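Local coordinates for protein thermotoga maritima TmcAL (Thermotoga maritima, PDB 5Y0T) that belongs to the HIGH nucleotidyl transferase family of the HUP clan, with a Rossmann-like core, and binds adenosine-5'-rp-alpha-thio-triphosphate in this model, at residues L70-A75 and I388-K393; P334-I339 and Q382-Q387. All blocks are in the same frame, centred on the assembly; numbering follows the deposited sequence.

Interaction 1 (L70-A75 and I388-K393); sequences LPVVFA and IDLDVK
Asp391, on the long helix 381-399, reaches the start of the short helix 72-75, and its carboxylate carries the polar half of this contact. Val72 N gives its hydrogen to Asp391 OD1 at 2.8 Å; the bond is fairly straight (164°) and arrives on the syn side of the oxygen, 23° out of the carboxylate plane. A water bridges the next position, donating to Asp391 OD1 and accepting from Val73 N at 3.1 Å. The other oxygen, OD2, is taken by the hydroxyl of Tyr336, so both carboxylate oxygens are engaged. With CG beside its own backbone N (chi1 -70°), the aspartate swings toward Pro71, the N-cap residue, and lies alongside it, OD2 being 3.8 Å from Pro71 CB.

The apolar half is small. Val72 and Leu390 meet at about a right angle, Val72 CG1 resting 3.8 Å from Leu390 CG, while Leu390 CD2 reaches on to Val73 CB at 4.0 Å. Val73 also touches Phe325 and Ser329 of helix 323-332. The second methyl of Val72, CG2, lies beside the carboxylate, 3.3 Å from Asp391 OD1.

Within the short helix, Pro71 O accepts from both Phe74 N and Ala75 N, closing its first turn. This leaves the N-H groups of Val72 and Val73 to find acceptors outside the helix, and one buried aspartate supplies both needs, directly and through water. A negative charge here would probably be eased by these N-H groups at the helix start, and the bonds to both oxygens should hold the carboxylate's rotation.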
ATOM      1  N   LEU A  70      24.650  -2.095  -0.392  1.00 17.01           N
ATOM      2  CA  LEU A  70      24.207  -3.488  -0.299  1.00 14.71           C
ATOM      3  C   LEU A  70      22.755  -3.497  -0.768  1.00 14.67           C
ATOM      4  O   LEU A  70      21.917  -2.847  -0.151  1.00 18.54           O
ATOM      5  CB  LEU A  70      24.335  -4.002   1.139  1.00 14.77           C
ATOM      6  CG  LEU A  70      23.792  -5.412   1.458  1.00 18.87           C
ATOM      7  CD1 LEU A  70      24.543  -6.450   0.640  1.00 22.23           C
ATOM      8  CD2 LEU A  70      23.903  -5.716   2.938  1.00 19.18           C
ATOM      9  N   PRO A  71      22.452  -4.187  -1.885  1.00 15.89           N
ATOM     10  CA  PRO A  71      21.073  -4.084  -2.394  1.00 16.51           C
ATOM     11  C   PRO A  71      20.023  -4.471  -1.364  1.00 18.11           C
ATOM     12  O   PRO A  71      20.269  -5.354  -0.533  1.00 20.13           O
ATOM     13  CB  PRO A  71      21.068  -5.059  -3.586  1.00 15.29           C
ATOM     14  CG  PRO A  71      22.497  -4.917  -4.124  1.00 15.87           C
ATOM     15  CD  PRO A  71      23.334  -4.893  -2.830  1.00 14.18           C
ATOM     16  N   VAL A  72      18.874  -3.806  -1.422  1.00 16.93           N
ATOM     17  CA  VAL A  72      17.782  -4.004  -0.458  1.00 16.69           C
ATOM     18  C   VAL A  72      17.426  -5.472  -0.240  1.00 18.90           C
ATOM     19  O   VAL A  72      17.133  -5.890   0.877  1.00 18.07           O
ATOM     20  CB  VAL A  72      16.502  -3.254  -0.906  1.00 17.54           C
ATOM     21  CG1 VAL A  72      15.312  -3.603   0.000  1.00 17.77           C
ATOM     22  CG2 VAL A  72      16.756  -1.742  -0.939  1.00 20.34           C
ATOM     23  N   VAL A  73      17.442  -6.260  -1.309  1.00 17.58           N
ATOM     24  CA  VAL A  73      17.028  -7.646  -1.189  1.00 19.43           C
ATOM     25  C   VAL A  73      17.935  -8.426  -0.215  1.00 19.39           C
ATOM     26  O   VAL A  73      17.493  -9.407   0.378  1.00 19.25           O
ATOM     27  CB  VAL A  73      16.993  -8.338  -2.588  1.00 19.42           C
ATOM     28  CG1 VAL A  73      18.413  -8.397  -3.224  1.00 18.08           C
ATOM     29  CG2 VAL A  73      16.342  -9.709  -2.488  1.00 19.31           C
ATOM     30  N   PHE A  74      19.213  -8.039  -0.114  1.00 17.95           N
ATOM     31  CA  PHE A  74      20.124  -8.572   0.920  1.00 18.76           C
ATOM     32  C   PHE A  74      20.127  -7.797   2.230  1.00 20.40           C
ATOM     33  O   PHE A  74      20.187  -8.393   3.306  1.00 19.49           O
ATOM     34  CB  PHE A  74      21.545  -8.661   0.366  1.00 17.40           C
ATOM     35  CG  PHE A  74      21.607  -9.398  -0.940  1.00 19.13           C
ATOM     36  CD1 PHE A  74      21.369 -10.762  -0.980  1.00 17.43           C
ATOM     37  CD2 PHE A  74      21.829  -8.713  -2.134  1.00 18.64           C
ATOM     38  CE1 PHE A  74      21.387 -11.450  -2.194  1.00 19.22           C
ATOM     39  CE2 PHE A  74      21.857  -9.391  -3.349  1.00 17.76           C
ATOM     40  CZ  PHE A  74      21.628 -10.759  -3.376  1.00 23.04           C
ATOM     41  N   ALA A  75      20.105  -6.468   2.131  1.00 17.13           N
ATOM     42  CA  ALA A  75      20.226  -5.606   3.312  1.00 18.31           C
ATOM     43  C   ALA A  75      19.137  -5.859   4.353  1.00 24.34           C
ATOM     44  O   ALA A  75      19.345  -5.635   5.550  1.00 22.37           O
ATOM     45  CB  ALA A  75      20.214  -4.111   2.877  1.00 21.78           C
ATOM     46  N   ILE A 388      17.495  -3.751  -8.871  1.00 16.70           N
ATOM     47  CA  ILE A 388      17.748  -2.314  -8.806  1.00 17.90           C
ATOM     48  C   ILE A 388      16.425  -1.533  -8.717  1.00 18.92           C
ATOM     49  O   ILE A 388      16.367  -0.478  -8.076  1.00 18.27           O
ATOM     50  CB  ILE A 388      18.626  -1.837  -9.995  1.00 19.27           C
ATOM     51  CG1 ILE A 388      19.415  -0.582  -9.615  1.00 22.40           C
ATOM     52  CG2 ILE A 388      17.793  -1.622 -11.292  1.00 16.03           C
ATOM     53  CD1 ILE A 388      20.580  -0.298 -10.579  1.00 24.99           C
ATOM     54  N   ASP A 389      15.356  -2.084  -9.289  1.00 21.00           N
ATOM     55  CA  ASP A 389      14.022  -1.506  -9.143  1.00 22.36           C
ATOM     56  C   ASP A 389      13.595  -1.491  -7.667  1.00 20.71           C
ATOM     57  O   ASP A 389      12.993  -0.521  -7.185  1.00 16.97           O
ATOM     58  CB  ASP A 389      13.002  -2.285  -9.977  1.00 21.40           C
ATOM     59  CG  ASP A 389      11.566  -1.835  -9.712  1.00 31.12           C
ATOM     60  OD1 ASP A 389      11.182  -0.757 -10.210  1.00 29.71           O
ATOM     61  OD2 ASP A 389      10.836  -2.550  -8.987  1.00 27.60           O
ATOM     62  N   LEU A 390      13.942  -2.547  -6.942  1.00 20.25           N
ATOM     63  CA  LEU A 390      13.668  -2.596  -5.503  1.00 18.19           C
ATOM     64  C   LEU A 390      14.477  -1.544  -4.753  1.00 20.84           C
ATOM     65  O   LEU A 390      13.942  -0.850  -3.871  1.00 19.60           O
ATOM     66  CB  LEU A 390      13.949  -4.003  -4.954  1.00 16.95           C
ATOM     67  CG  LEU A 390      13.810  -4.171  -3.439  1.00 19.88           C
ATOM     68  CD1 LEU A 390      12.410  -3.724  -2.947  1.00 20.61           C
ATOM     69  CD2 LEU A 390      14.100  -5.592  -3.026  1.00 17.11           C
ATOM     70  N   ASP A 391      15.755  -1.384  -5.111  1.00 16.73           N
ATOM     71  CA  ASP A 391      16.577  -0.343  -4.479  1.00 18.37           C
ATOM     72  C   ASP A 391      15.959   1.055  -4.650  1.00 18.59           C
ATOM     73  O   ASP A 391      15.885   1.842  -3.697  1.00 18.04           O
ATOM     74  CB  ASP A 391      18.006  -0.351  -5.050  1.00 15.11           C
ATOM     75  CG  ASP A 391      18.809  -1.571  -4.615  1.00 22.44           C
ATOM     76  OD1 ASP A 391      18.340  -2.322  -3.727  1.00 22.24           O
ATOM     77  OD2 ASP A 391      19.909  -1.791  -5.180  1.00 19.59           O
ATOM     78  N   VAL A 392      15.496   1.342  -5.860  1.00 17.99           N
ATOM     79  CA  VAL A 392      14.875   2.639  -6.192  1.00 16.70           C
ATOM     80  C   VAL A 392      13.535   2.821  -5.474  1.00 23.32           C
ATOM     81  O   VAL A 392      13.244   3.890  -4.925  1.00 20.16           O
ATOM     82  CB  VAL A 392      14.668   2.768  -7.713  1.00 17.31           C
ATOM     83  CG1 VAL A 392      13.806   3.998  -8.060  1.00 19.86           C
ATOM     84  CG2 VAL A 392      16.019   2.847  -8.407  1.00 18.91           C
ATOM     85  N   LYS A 393      12.739   1.755  -5.467  1.00 20.60           N
ATOM     86  CA  LYS A 393      11.433   1.771  -4.817  1.00 23.05           C
ATOM     87  C   LYS A 393      11.580   2.038  -3.316  1.00 21.45           C
ATOM     88  O   LYS A 393      10.814   2.815  -2.730  1.00 19.09           O
ATOM     89  CB  LYS A 393      10.702   0.444  -5.070  1.00 23.82           C
ATOM     90  CG  LYS A 393       9.480   0.215  -4.183  1.00 24.82           C
ATOM     91  CD  LYS A 393       8.582  -0.907  -4.723  1.00 28.79           C
ATOM     92  CE  LYS A 393       9.249  -2.273  -4.690  1.00 25.01           C
ATOM     93  NZ  LYS A 393       8.419  -3.336  -5.357  1.00 23.07           N
TER
HETATM   94  O   HOH W   1      17.471  -4.972  -4.165  1.00 18.52           O

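Interaction 2 (P334-I339 and Q382-Q387); sequences PQYIRI and QLFLEQ. With EDO (1,2-ethanediol), chain G.
One face of the Phe384 ring has Tyr336 CD2 over its centre, 3.8 Å above the plane: a T-shaped (edge-to-face) pair in which Tyr336 brings the edge, with centroids 5.0 Å apart and planes at 62°. It joins helix 381-399 to the loop leading into strand 337-343, which runs antiparallel to strand 66-70 in the central sheet of this HUP-clan fold. Tyr336 CB stands above the plane on the same side, out beyond the CE2 corner and 3.5 Å from Phe384 CE2, and Gln387 CB sits at the tyrosine's edge near its plane. Tyr336 CG lies between its backbone N and carbonyl carbon (chi1 50°), which turns the ring in against the helix, where its hydroxyl bonds Asp391 of the next turn.

Gln387 stretches out along an extended chain to accept from Gln335 N at its OE1, 2.9 Å away, on a lone pair and in the carbonyl plane. Its NE2 bonds Gly333 O, so the amide is held at both ends. Gln335, bent at chi2 (-59°), lays its CG near Leu383 and also reaches Gly333 O with NE2, while its OE1 accepts from Asp380 N. A 1,2-ethanediol, probably from the crystallisation liquor, accepts a further bond from that NE2. The buried Gln335 O has no polar partner in the model; Phe384 CD2 lies 3.3 Å from it.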
ATOM      1  N   PRO A 334      23.940 -10.490  -6.025  1.00 18.89           N
ATOM      2  CA  PRO A 334      23.766  -9.141  -6.586  1.00 19.16           C
ATOM      3  C   PRO A 334      24.245  -9.098  -8.024  1.00 20.69           C
ATOM      4  O   PRO A 334      25.223  -9.775  -8.358  1.00 19.88           O
ATOM      5  CB  PRO A 334      24.652  -8.262  -5.686  1.00 20.41           C
ATOM      6  CG  PRO A 334      25.718  -9.220  -5.193  1.00 17.67           C
ATOM      7  CD  PRO A 334      24.947 -10.512  -4.952  1.00 18.94           C
ATOM      8  N   GLN A 335      23.525  -8.380  -8.882  1.00 16.31           N
ATOM      9  CA  GLN A 335      23.893  -8.311 -10.284  1.00 21.30           C
ATOM     10  C   GLN A 335      24.635  -7.017 -10.639  1.00 17.95           C
ATOM     11  O   GLN A 335      24.991  -6.810 -11.794  1.00 17.53           O
ATOM     12  CB  GLN A 335      22.640  -8.486 -11.157  1.00 21.49           C
ATOM     13  CG  GLN A 335      21.956  -9.852 -10.938  1.00 15.54           C
ATOM     14  CD  GLN A 335      22.880 -11.025 -11.247  1.00 21.88           C
ATOM     15  OE1 GLN A 335      23.367 -11.151 -12.362  1.00 22.26           O
ATOM     16  NE2 GLN A 335      23.120 -11.893 -10.251  1.00 20.12           N
ATOM     17  N   TYR A 336      24.873  -6.141  -9.659  1.00 14.79           N
ATOM     18  CA  TYR A 336      25.566  -4.878  -9.953  1.00 18.74           C
ATOM     19  C   TYR A 336      26.281  -4.376  -8.707  1.00 16.03           C
ATOM     20  O   TYR A 336      25.953  -4.763  -7.578  1.00 18.81           O
ATOM     21  CB  TYR A 336      24.577  -3.777 -10.447  1.00 20.24           C
ATOM     22  CG  TYR A 336      23.385  -3.658  -9.518  1.00 18.89           C
ATOM     23  CD1 TYR A 336      23.440  -2.877  -8.367  1.00 20.44           C
ATOM     24  CD2 TYR A 336      22.226  -4.391  -9.756  1.00 20.29           C
ATOM     25  CE1 TYR A 336      22.362  -2.815  -7.488  1.00 16.61           C
ATOM     26  CE2 TYR A 336      21.154  -4.333  -8.888  1.00 16.62           C
ATOM     27  CZ  TYR A 336      21.211  -3.544  -7.770  1.00 18.87           C
ATOM     28  OH  TYR A 336      20.122  -3.523  -6.912  1.00 21.93           O
ATOM     29  N   ILE A 337      27.248  -3.505  -8.925  1.00 18.33           N
ATOM     30  CA  ILE A 337      27.879  -2.788  -7.839  1.00 18.56           C
ATOM     31  C   ILE A 337      27.414  -1.338  -7.893  1.00 19.06           C
ATOM     32  O   ILE A 337      27.752  -0.618  -8.830  1.00 19.76           O
ATOM     33  CB  ILE A 337      29.415  -2.848  -7.937  1.00 22.07           C
ATOM     34  CG1 ILE A 337      29.893  -4.301  -7.792  1.00 20.44           C
ATOM     35  CG2 ILE A 337      30.025  -1.983  -6.840  1.00 22.00           C
ATOM     36  CD1 ILE A 337      31.313  -4.551  -8.332  1.00 17.81           C
ATOM     37  N   ARG A 338      26.653  -0.909  -6.889  1.00 18.48           N
ATOM     38  CA  ARG A 338      26.148   0.469  -6.854  1.00 17.29           C
ATOM     39  C   ARG A 338      27.115   1.348  -6.056  1.00 19.76           C
ATOM     40  O   ARG A 338      27.364   1.074  -4.897  1.00 16.61           O
ATOM     41  CB  ARG A 338      24.740   0.528  -6.227  1.00 20.27           C
ATOM     42  CG  ARG A 338      24.241   1.967  -5.920  1.00 19.58           C
ATOM     43  CD  ARG A 338      23.665   2.659  -7.165  1.00 23.22           C
ATOM     44  NE  ARG A 338      23.229   4.032  -6.868  1.00 20.33           N
ATOM     45  CZ  ARG A 338      22.038   4.335  -6.358  1.00 25.02           C
ATOM     46  NH1 ARG A 338      21.154   3.368  -6.117  1.00 19.52           N
ATOM     47  NH2 ARG A 338      21.718   5.603  -6.120  1.00 20.87           N
ATOM     48  N   ILE A 339      27.639   2.405  -6.672  1.00 17.67           N
ATOM     49  CA  ILE A 339      28.534   3.332  -5.978  1.00 16.08           C
ATOM     50  C   ILE A 339      27.706   4.432  -5.333  1.00 18.02           C
ATOM     51  O   ILE A 339      27.037   5.173  -6.042  1.00 20.06           O
ATOM     52  CB  ILE A 339      29.544   4.014  -6.935  1.00 22.54           C
ATOM     53  CG1 ILE A 339      30.318   2.999  -7.789  1.00 23.04           C
ATOM     54  CG2 ILE A 339      30.468   4.972  -6.159  1.00 19.49           C
ATOM     55  CD1 ILE A 339      31.014   1.934  -7.023  1.00 25.52           C
ATOM     56  N   GLN A 382      17.073  -9.881 -16.138  1.00 23.12           N
ATOM     57  CA  GLN A 382      15.806  -9.669 -15.440  1.00 27.22           C
ATOM     58  C   GLN A 382      16.038  -9.508 -13.935  1.00 23.39           C
ATOM     59  O   GLN A 382      15.433  -8.652 -13.307  1.00 24.93           O
ATOM     60  CB  GLN A 382      14.824 -10.811 -15.722  1.00 33.71           C
ATOM     61  CG  GLN A 382      13.369 -10.471 -15.351  1.00 43.69           C
ATOM     62  CD  GLN A 382      12.981  -9.018 -15.687  1.00 54.22           C
ATOM     63  OE1 GLN A 382      12.583  -8.252 -14.799  1.00 58.14           O
ATOM     64  NE2 GLN A 382      13.092  -8.641 -16.968  1.00 47.18           N
ATOM     65  N   LEU A 383      16.939 -10.307 -13.364  1.00 22.78           N
ATOM     66  CA  LEU A 383      17.241 -10.198 -11.934  1.00 20.58           C
ATOM     67  C   LEU A 383      17.866  -8.837 -11.593  1.00 16.77           C
ATOM     68  O   LEU A 383      17.505  -8.180 -10.585  1.00 18.81           O
ATOM     69  CB  LEU A 383      18.171 -11.331 -11.505  1.00 17.55           C
ATOM     70  CG  LEU A 383      18.448 -11.410 -10.002  1.00 19.61           C
ATOM     71  CD1 LEU A 383      17.142 -11.583  -9.218  1.00 23.03           C
ATOM     72  CD2 LEU A 383      19.387 -12.576  -9.749  1.00 19.69           C
ATOM     73  N   PHE A 384      18.792  -8.409 -12.442  1.00 18.13           N
ATOM     74  CA  PHE A 384      19.419  -7.089 -12.318  1.00 17.84           C
ATOM     75  C   PHE A 384      18.323  -6.023 -12.249  1.00 22.63           C
ATOM     76  O   PHE A 384      18.297  -5.208 -11.336  1.00 18.80           O
ATOM     77  CB  PHE A 384      20.373  -6.869 -13.510  1.00 20.41           C
ATOM     78  CG  PHE A 384      21.118  -5.546 -13.517  1.00 19.34           C
ATOM     79  CD1 PHE A 384      20.446  -4.329 -13.620  1.00 21.70           C
ATOM     80  CD2 PHE A 384      22.509  -5.532 -13.530  1.00 19.99           C
ATOM     81  CE1 PHE A 384      21.148  -3.125 -13.680  1.00 23.21           C
ATOM     82  CE2 PHE A 384      23.218  -4.335 -13.610  1.00 22.01           C
ATOM     83  CZ  PHE A 384      22.535  -3.127 -13.673  1.00 18.98           C
ATOM     84  N   LEU A 385      17.413  -6.039 -13.220  1.00 21.35           N
ATOM     85  CA  LEU A 385      16.351  -5.043 -13.261  1.00 22.69           C
ATOM     86  C   LEU A 385      15.450  -5.113 -12.029  1.00 20.76           C
ATOM     87  O   LEU A 385      15.098  -4.074 -11.470  1.00 21.47           O
ATOM     88  CB  LEU A 385      15.511  -5.197 -14.544  1.00 19.63           C
ATOM     89  CG  LEU A 385      16.252  -4.825 -15.833  1.00 17.94           C
ATOM     90  CD1 LEU A 385      15.403  -5.156 -17.087  1.00 20.80           C
ATOM     91  CD2 LEU A 385      16.664  -3.361 -15.837  1.00 19.80           C
ATOM     92  N   GLU A 386      15.079  -6.321 -11.600  1.00 21.11           N
ATOM     93  CA  GLU A 386      14.265  -6.478 -10.387  1.00 21.14           C
ATOM     94  C   GLU A 386      14.982  -6.003  -9.133  1.00 18.10           C
ATOM     95  O   GLU A 386      14.387  -5.312  -8.292  1.00 18.78           O
ATOM     96  CB  GLU A 386      13.817  -7.945 -10.219  1.00 19.85           C
ATOM     97  CG  GLU A 386      12.866  -8.361 -11.338  1.00 28.92           C
ATOM     98  CD  GLU A 386      12.331  -9.783 -11.210  1.00 41.47           C
ATOM     99  OE1 GLU A 386      12.657 -10.474 -10.227  1.00 43.43           O
ATOM    100  OE2 GLU A 386      11.574 -10.207 -12.107  1.00 45.70           O
ATOM    101  N   GLN A 387      16.261  -6.341  -9.006  1.00 18.44           N
ATOM    102  CA  GLN A 387      17.018  -5.916  -7.844  1.00 16.05           C
ATOM    103  C   GLN A 387      17.113  -4.395  -7.767  1.00 14.86           C
ATOM    104  O   GLN A 387      16.830  -3.799  -6.720  1.00 18.87           O
ATOM    105  CB  GLN A 387      18.427  -6.541  -7.852  1.00 17.95           C
ATOM    106  CG  GLN A 387      18.439  -8.029  -7.538  1.00 20.73           C
ATOM    107  CD  GLN A 387      19.836  -8.646  -7.601  1.00 18.35           C
ATOM    108  OE1 GLN A 387      20.776  -8.041  -8.117  1.00 18.94           O
ATOM    109  NE2 GLN A 387      19.973  -9.852  -7.058  1.00 16.32           N
TER
HETATM  110  C1  EDO G1003      26.351 -12.271 -12.059  1.00 34.59           C
HETATM  111  O1  EDO G1003      26.961 -12.616 -13.318  1.00 45.90           O
HETATM  112  C2  EDO G1003      26.289 -13.506 -11.156  1.00 33.06           C
HETATM  113  O2  EDO G1003      25.050 -14.220 -11.385  1.00 30.77           O

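The centres of interactions 1 and 2 are about 8 Å apart, and both use helix 381-399: residues 382-387 serve interaction 2, and the turn that follows, 388-393, serves interaction 1. In sequence the order is 70-75, 334-339, 382-387, 388-393, so both segments of interaction 2 fall between those of interaction 1. Their other segments adjoin antiparallel neighbours in the mixed sheet, strands 66-70 and 337-343. Direct contacts knit the two sites together, with Ile388 CA 3.3 Å from Tyr336 OH and Phe74 CZ 3.5 Å from Pro334 N. Helix 381-399 is thus packed against two segments that adjoin neighbouring strands, one 43 and one more than 300 residues away in sequence, and every residue that touches across either contact is buried.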